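Local coordinates for protein 3-oxo-tetronate kinase (Salmonella typhimurium, PDB 3DQQ) that probably catalyses the ATP-dependent phosphorylation of 3-oxo-tetronate to 3-oxo-tetronate 4-phosphate, as a member of the four-carbon acid sugar kinase family, at residues A201-E204 against R205-E208; A231-W234 against A235-G238; D279-V282 against A283-L286; A299-V302 against L303-S307. All coordinates share one frame; numbering follows the deposited sequence.

Contact 1 (A201-E204 against R205-E208)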
# COMPACT_ATOMS: atom_id res chain seq x y z
N ALA A 201 30.17 -4.98 12.65
CA ALA A 201 29.57 -6.02 13.45
C ALA A 201 28.89 -7.04 12.50
O ALA A 201 28.09 -6.69 11.65
CB ALA A 201 28.57 -5.45 14.41
N LEU A 202 29.27 -8.31 12.65
CA LEU A 202 28.64 -9.41 11.95
C LEU A 202 27.79 -10.24 12.90
O LEU A 202 27.03 -11.09 12.47
CB LEU A 202 29.72 -10.31 11.34
CG LEU A 202 30.89 -9.58 10.64
CD1 LEU A 202 31.94 -10.60 10.06
CD2 LEU A 202 30.35 -8.58 9.58
N ASN A 203 27.92 -10.01 14.19
CA ASN A 203 27.29 -10.88 15.17
C ASN A 203 27.28 -10.20 16.51
O ASN A 203 28.00 -9.23 16.74
CB ASN A 203 28.05 -12.20 15.27
CG ASN A 203 29.48 -12.00 15.61
OD1 ASN A 203 29.82 -11.31 16.57
ND2 ASN A 203 30.35 -12.60 14.86
N GLU A 204 26.50 -10.74 17.43
CA GLU A 204 26.35 -10.10 18.71
C GLU A 204 27.64 -10.02 19.54
O GLU A 204 27.83 -9.08 20.28
CB GLU A 204 25.11 -10.64 19.44
CG GLU A 204 25.24 -11.80 20.45
CD GLU A 204 23.87 -12.02 21.19
OE1 GLU A 204 23.81 -12.77 22.22
OE2 GLU A 204 22.85 -11.42 20.71
N ARG A 205 28.58 -10.92 19.34
CA ARG A 205 29.84 -10.80 20.05
C ARG A 205 30.58 -9.50 19.72
O ARG A 205 31.25 -8.90 20.55
CB ARG A 205 30.72 -11.99 19.73
CG ARG A 205 32.02 -12.03 20.46
CD ARG A 205 32.87 -13.28 19.98
NE ARG A 205 32.79 -13.51 18.50
CZ ARG A 205 33.60 -12.95 17.57
NH1 ARG A 205 34.61 -12.13 17.92
NH2 ARG A 205 33.37 -13.22 16.28
N HIS A 206 30.49 -9.08 18.47
CA HIS A 206 31.13 -7.87 18.05
C HIS A 206 30.55 -6.67 18.77
O HIS A 206 31.28 -5.77 19.20
CB HIS A 206 30.92 -7.69 16.57
CG HIS A 206 31.79 -8.56 15.72
ND1 HIS A 206 31.45 -8.94 14.45
CD2 HIS A 206 33.01 -9.10 15.97
CE1 HIS A 206 32.42 -9.67 13.94
NE2 HIS A 206 33.38 -9.78 14.84
N LEU A 207 29.22 -6.68 18.90
CA LEU A 207 28.55 -5.64 19.65
C LEU A 207 28.91 -5.64 21.12
O LEU A 207 29.07 -4.57 21.72
CB LEU A 207 27.05 -5.75 19.48
CG LEU A 207 26.62 -5.43 18.03
CD1 LEU A 207 25.13 -5.70 17.87
CD2 LEU A 207 26.98 -4.00 17.68
N GLU A 208 29.10 -6.82 21.70
CA GLU A 208 29.51 -6.90 23.09
C GLU A 208 30.89 -6.31 23.26
O GLU A 208 31.16 -5.62 24.23
CB GLU A 208 29.49 -8.33 23.58
CG GLU A 208 28.10 -8.96 23.69
CD GLU A 208 28.13 -10.44 24.19
OE1 GLU A 208 27.20 -10.85 24.92
OE2 GLU A 208 29.11 -11.18 23.87
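Asn203 caps the N-terminus of helix 204-214, its side chain turned back to receive the amide of His206 in the first turn. The capping bond runs from His206 N to Asn203 OD1 at 3.0 Å, with an N-H...O angle of 149° and the donor lying nearly on the extension of the side-chain C=O. What brings the amide there is chi1 of Asn203, 57°, which sets CG between the backbone N and the carbonyl carbon. The same oxygen lies over one face of the His206 imidazole, displaced toward the rim, and it is 3.5 Å from His206 CG. A second, weak bond joins His206 N to Asn203 O.

The imidazole replies to the loop with its own edge. Leu202 N donates to His206 ND1 at 2.9 Å, almost perfectly straight at 178° and in the ring plane, so ND1 acts as an acceptor. NE2 is bonded to Asp176 OD1, which suggests that NE2 carries the proton and that the ring is held at both nitrogens. Leu202 CG packs 3.6 Å from His206 CE1, and Ala201 CB meets Leu207 CD2 at 3.9 Å on the buried side.

Further along, Glu208 N bonds to Glu204 O at 3.0 Å, the regular helical pattern. Both glutamates turn their OE1 atoms to Arg232 NH1 of helix 224-235, a shared cation that would offset their mutual repulsion. Arg205 forms a salt bridge to Asp176 of helix 172-177, and His206 also packs on Ala172 and Leu175 of the same helix, while Leu207 rests on the loop at Pro119.

Contact 2 (A231-W234 against A235-G238)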
# COMPACT_ATOMS: atom_id res chain seq x y z
N ALA A 231 24.50 -2.27 27.43
CA ALA A 231 23.69 -2.76 28.55
C ALA A 231 24.37 -3.93 29.22
O ALA A 231 24.41 -3.99 30.42
CB ALA A 231 22.33 -3.15 28.11
N ARG A 232 24.94 -4.83 28.44
CA ARG A 232 25.57 -6.00 29.02
C ARG A 232 26.83 -5.71 29.78
O ARG A 232 27.25 -6.53 30.60
CB ARG A 232 25.89 -7.02 27.96
CG ARG A 232 24.65 -7.50 27.25
CD ARG A 232 24.87 -8.70 26.41
NE ARG A 232 23.60 -9.06 25.84
CZ ARG A 232 23.42 -9.85 24.80
NH1 ARG A 232 24.44 -10.44 24.21
NH2 ARG A 232 22.19 -10.07 24.37
N GLN A 233 27.47 -4.56 29.53
CA GLN A 233 28.53 -4.14 30.42
C GLN A 233 28.00 -3.84 31.78
O GLN A 233 28.67 -4.09 32.76
CB GLN A 233 29.23 -2.90 29.92
CG GLN A 233 30.32 -3.22 28.99
CD GLN A 233 31.36 -4.09 29.61
OE1 GLN A 233 31.94 -3.75 30.65
NE2 GLN A 233 31.61 -5.24 28.98
N TRP A 234 26.80 -3.28 31.88
CA TRP A 234 26.27 -2.90 33.19
C TRP A 234 25.56 -4.07 33.79
O TRP A 234 25.36 -4.14 34.97
CB TRP A 234 25.36 -1.69 33.09
CG TRP A 234 26.07 -0.53 32.52
CD1 TRP A 234 25.92 0.01 31.29
CD2 TRP A 234 27.11 0.21 33.15
NE1 TRP A 234 26.77 1.04 31.11
CE2 TRP A 234 27.53 1.19 32.24
CE3 TRP A 234 27.71 0.16 34.41
CZ2 TRP A 234 28.52 2.13 32.54
CZ3 TRP A 234 28.71 1.08 34.71
CH2 TRP A 234 29.10 2.06 33.77
N ALA A 235 25.20 -5.04 32.97
CA ALA A 235 24.57 -6.25 33.48
C ALA A 235 25.62 -7.04 34.24
O ALA A 235 25.28 -7.70 35.22
CB ALA A 235 23.95 -7.10 32.33
N LYS A 236 26.89 -6.91 33.81
CA LYS A 236 28.04 -7.72 34.29
C LYS A 236 28.23 -7.84 35.79
O LYS A 236 28.74 -8.87 36.24
CB LYS A 236 29.38 -7.26 33.65
CG LYS A 236 29.58 -7.74 32.20
CD LYS A 236 31.07 -7.95 31.81
CE LYS A 236 31.26 -8.12 30.27
NZ LYS A 236 32.66 -7.79 29.81
N HIS A 237 27.84 -6.85 36.58
CA HIS A 237 27.92 -7.01 38.07
C HIS A 237 26.56 -7.35 38.76
O HIS A 237 26.48 -7.41 40.00
CB HIS A 237 28.64 -5.80 38.74
CG HIS A 237 30.13 -5.79 38.54
ND1 HIS A 237 30.98 -6.57 39.30
CD2 HIS A 237 30.92 -5.11 37.67
CE1 HIS A 237 32.23 -6.37 38.91
NE2 HIS A 237 32.22 -5.49 37.92
N GLY A 238 25.51 -7.58 37.96
CA GLY A 238 24.18 -7.97 38.47
C GLY A 238 23.04 -7.14 37.92
O GLY A 238 23.22 -5.95 37.62
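Ala231 and Ala235 are joined by backbone hydrogen bonding in the last turn of helix 224-235. Ala235 N donates to Ala231 O at 2.9 Å, with the donor in the carbonyl plane, although the N-H...O angle of 135° is well short of straight. Ala231 O also accepts from Trp234 N at 2.9 Å, so one carbonyl takes both an i+3 and an i+4 amide. The next bond, from Lys236 N to Arg232 O, is weak at 3.3 Å. The i+4 pattern thus weakens at Lys236 and gives way to an i+3 bond, Gly238 N to Ala235 O at 2.8 Å, which closes a type I turn.

Packing across the contact sets the lysine stem and Ala235 CB against backbone carbonyls of the preceding turn. A chi1 of -78° brings Lys236 CG back beside Arg232 O, while CB lies near Gln233 O. The extended remainder of the lysine runs alongside Gln233, both side chains pointing the same way. Ala235 CB lies 3.7 Å from Ala231 O. On the helix, the Trp234 side chain touches Lys4, Met27 and Arg215.

Among the charged groups, Arg232 directs its guanidinium away from the turn, and its NE bonds to Asn25 OD1. Lys236 NZ forms a long, weak ion pair with Glu212.

These features mark a helix C-terminus followed by a type I turn, 235-238. Its last residue, Gly238, has backbone angles that call for glycine (phi 130°), and it lies at the surface, where the chain leaves helix 224-235.

Contact 3 (D279-V282 against A283-L286)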
# COMPACT_ATOMS: atom_id res chain seq x y z
N ASP A 279 -16.68 -3.98 14.19
CA ASP A 279 -16.02 -3.29 13.10
C ASP A 279 -16.48 -1.87 13.01
O ASP A 279 -17.66 -1.62 13.00
CB ASP A 279 -16.37 -3.95 11.78
CG ASP A 279 -15.61 -5.23 11.57
OD1 ASP A 279 -14.34 -5.17 11.40
OD2 ASP A 279 -16.27 -6.29 11.55
N VAL A 280 -15.55 -0.95 12.93
CA VAL A 280 -15.86 0.46 12.90
C VAL A 280 -16.56 0.82 11.59
O VAL A 280 -15.98 0.63 10.52
CB VAL A 280 -14.58 1.29 12.99
CG1 VAL A 280 -14.88 2.74 12.81
CG2 VAL A 280 -13.86 1.03 14.28
N ASP A 281 -17.79 1.34 11.67
CA ASP A 281 -18.51 1.80 10.47
C ASP A 281 -18.21 3.25 10.14
O ASP A 281 -18.59 4.18 10.82
CB ASP A 281 -20.01 1.59 10.59
CG ASP A 281 -20.77 2.08 9.36
OD1 ASP A 281 -20.33 1.87 8.21
OD2 ASP A 281 -21.83 2.70 9.51
N VAL A 282 -17.51 3.42 9.05
CA VAL A 282 -17.17 4.72 8.53
C VAL A 282 -18.38 5.62 8.32
O VAL A 282 -18.27 6.82 8.54
CB VAL A 282 -16.41 4.56 7.22
CG1 VAL A 282 -16.02 5.93 6.67
CG2 VAL A 282 -15.18 3.71 7.45
N ALA A 283 -19.54 5.11 7.91
CA ALA A 283 -20.70 6.01 7.77
C ALA A 283 -21.15 6.58 9.11
O ALA A 283 -22.00 7.44 9.16
CB ALA A 283 -21.87 5.34 7.06
N ARG A 284 -20.56 6.15 10.20
CA ARG A 284 -20.90 6.74 11.49
C ARG A 284 -19.77 7.58 12.08
O ARG A 284 -19.83 7.95 13.25
CB ARG A 284 -21.36 5.66 12.47
CG ARG A 284 -22.74 5.10 12.12
CD ARG A 284 -23.04 3.87 12.95
NE ARG A 284 -24.45 3.50 12.95
CZ ARG A 284 -25.06 2.97 11.90
NH1 ARG A 284 -24.39 2.72 10.80
NH2 ARG A 284 -26.33 2.65 11.93
N CYS A 285 -18.77 7.89 11.26
CA CYS A 285 -17.61 8.71 11.68
C CYS A 285 -17.46 10.02 10.91
O CYS A 285 -16.53 10.80 11.14
CB CYS A 285 -16.33 7.92 11.48
SG CYS A 285 -16.28 6.41 12.39
N LEU A 286 -18.37 10.27 9.99
CA LEU A 286 -18.25 11.36 9.05
C LEU A 286 -18.49 12.73 9.66
O LEU A 286 -18.23 13.70 8.99
CB LEU A 286 -19.20 11.14 7.88
CG LEU A 286 -18.72 10.33 6.67
CD1 LEU A 286 -17.46 9.39 6.88
CD2 LEU A 286 -19.95 9.61 6.13
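Asp281 and Arg284 form a salt bridge across a single turn of chain, Arg284 NH1 standing 2.9 Å from Asp281 OD2. The oxygen lies in the guanidinium plane, at its edge, and is met on its anti side; the carboxylate and guanidinium planes are 49° apart, so the groups are not a flat two-point pair. Asp281 OD1 meanwhile takes a weak bond from Ala283 N at 3.3 Å, the i to i+2 link of an Asx turn. With chi1 at 179°, CG lies beside the carbonyl carbon, which turns the carboxylate toward the residues that follow.

Two backbone bonds hold the turn beneath these side chains. Arg284 N reaches Asp281 O at 2.9 Å and Cys285 N reaches Val282 O at 3.0 Å, each donor above the plane of its carbonyl. Leu286 CD1 packs on Val282 CG1 at 3.8 Å, and Val280 CG1 meets Cys285 SG at 4.0 Å.

Outward, Tyr294 OH of helix 288-304 bonds to Asp281 N, and Leu341 of helix 336-351 covers Val280 and Cys285. His135 of the second subunit packs on Asp281 and Ala283.

Successive i+3 bonds of this kind are typical of a short 3-10 turn, here linking strand 277-279 to helix 288-304 in the nucleotide-binding domain. Val280 is about 9 Å, side chain to side chain, from Thr364, a probable ATP-binding residue.

Contact 4 (A299-V302 against L303-S307)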
# COMPACT_ATOMS: atom_id res chain seq x y z
N ALA A 299 -18.00 2.43 23.39
CA ALA A 299 -17.33 2.26 24.67
C ALA A 299 -18.27 1.45 25.57
O ALA A 299 -17.87 0.45 26.18
CB ALA A 299 -16.96 3.59 25.29
N GLN A 300 -19.53 1.87 25.60
CA GLN A 300 -20.56 1.14 26.33
C GLN A 300 -20.61 -0.28 25.85
O GLN A 300 -20.78 -1.18 26.62
CB GLN A 300 -21.92 1.84 26.19
CG GLN A 300 -21.99 3.22 26.89
CD GLN A 300 -21.68 3.14 28.41
OE1 GLN A 300 -20.61 3.58 28.88
NE2 GLN A 300 -22.58 2.53 29.17
N TRP A 301 -20.41 -0.49 24.56
CA TRP A 301 -20.40 -1.85 24.07
C TRP A 301 -19.23 -2.64 24.66
O TRP A 301 -19.42 -3.75 25.15
CB TRP A 301 -20.33 -1.89 22.56
CG TRP A 301 -20.29 -3.28 22.05
CD1 TRP A 301 -21.35 -4.08 21.84
CD2 TRP A 301 -19.14 -4.04 21.68
NE1 TRP A 301 -20.95 -5.30 21.37
CE2 TRP A 301 -19.59 -5.30 21.25
CE3 TRP A 301 -17.76 -3.78 21.68
CZ2 TRP A 301 -18.73 -6.30 20.82
CZ3 TRP A 301 -16.91 -4.76 21.24
CH2 TRP A 301 -17.40 -6.02 20.82
N VAL A 302 -18.03 -2.06 24.62
CA VAL A 302 -16.87 -2.76 25.11
C VAL A 302 -17.08 -3.06 26.60
O VAL A 302 -16.91 -4.19 27.05
CB VAL A 302 -15.56 -1.96 24.93
CG1 VAL A 302 -14.45 -2.66 25.68
CG2 VAL A 302 -15.18 -1.81 23.45
N LEU A 303 -17.47 -2.05 27.35
CA LEU A 303 -17.58 -2.16 28.79
C LEU A 303 -18.67 -3.14 29.20
O LEU A 303 -18.60 -3.76 30.24
CB LEU A 303 -17.87 -0.81 29.43
CG LEU A 303 -16.76 0.21 29.28
CD1 LEU A 303 -17.31 1.61 29.51
CD2 LEU A 303 -15.59 -0.11 30.21
N SER A 304 -19.70 -3.29 28.40
CA SER A 304 -20.73 -4.20 28.81
C SER A 304 -20.45 -5.65 28.35
O SER A 304 -21.19 -6.55 28.68
CB SER A 304 -22.08 -3.68 28.35
OG SER A 304 -22.19 -3.84 26.96
N GLN A 305 -19.37 -5.90 27.63
CA GLN A 305 -18.99 -7.28 27.33
C GLN A 305 -18.55 -7.99 28.58
O GLN A 305 -18.24 -7.40 29.61
CB GLN A 305 -17.83 -7.38 26.33
CG GLN A 305 -18.12 -6.86 24.98
CD GLN A 305 -19.43 -7.37 24.46
OE1 GLN A 305 -19.55 -8.53 24.11
NE2 GLN A 305 -20.41 -6.49 24.40
N ASP A 306 -18.50 -9.30 28.47
CA ASP A 306 -18.17 -10.13 29.60
C ASP A 306 -17.67 -11.43 28.98
O ASP A 306 -18.45 -12.33 28.67
CB ASP A 306 -19.42 -10.30 30.47
CG ASP A 306 -19.31 -11.45 31.44
OD1 ASP A 306 -18.17 -11.72 31.92
OD2 ASP A 306 -20.37 -12.07 31.72
N SER A 307 -16.38 -11.46 28.71
CA SER A 307 -15.73 -12.54 28.01
C SER A 307 -14.40 -12.65 28.69
O SER A 307 -14.00 -11.75 29.42
CB SER A 307 -15.52 -12.20 26.54
OG SER A 307 -14.90 -10.94 26.40
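Trp301 and Gln305 are brought together by two torsions: chi1 of Trp301 at 179° places the indole beside its own carbonyl carbon, and chi2 of Gln305 at -47° bends the glutamine chain back over the ring. The amide then stacks on one indole face, its plane 21° from the ring; NE2 lies over that face, offset toward the rim near Trp301 NE1 but not bonded to it, both being donors. Gln305 CG makes a CH-pi contact 4.2 Å from the centroid of the Trp301 six-membered ring. NE2 also donates to Trp301 O at 3.0 Å, in the plane of the amide, which fixes the rotation of the stacked group.

Ser304 grips Gln300 O twice, N and OG each at 3.0 Å and from opposite faces of the carbonyl plane. Upstream, Leu303 N bonds almost straight to Ala299 O at 2.8 Å, whereas Gln305 N turns to Val302 O at 3.1 Å, an i+3 bond as the chain passes from helix to loop.

Arg278 makes a cation-pi contact with Trp301. In chain order helix 288-304 connects strand 277-279 to strand 312-314; Ala299 and Val302 pack on Leu349 of helix 336-351, and Gln305 touches Pro276 and Pro311 in neighbouring loops.

Contacts 1 and 2 touch directly, Arg232 pairing with Glu204 and Glu208, so the start of one helix is tied to the end of another. Contacts 3 and 4 do not touch, their nearest atoms about 7 Å apart, yet they bracket helix 288-304: one lies in the loop leading in, the other at its exit. The two pairs sit at least 37 Å apart, measured between nearest atoms. Contact 2 is a surface contact and relies mainly on backbone bonds, while the other three are partly buried. Their chemistry differs accordingly: capping amide and imidazole in contact 1, salt bridge beside a subunit interface in contact 3, amide-indole stacking in contact 4.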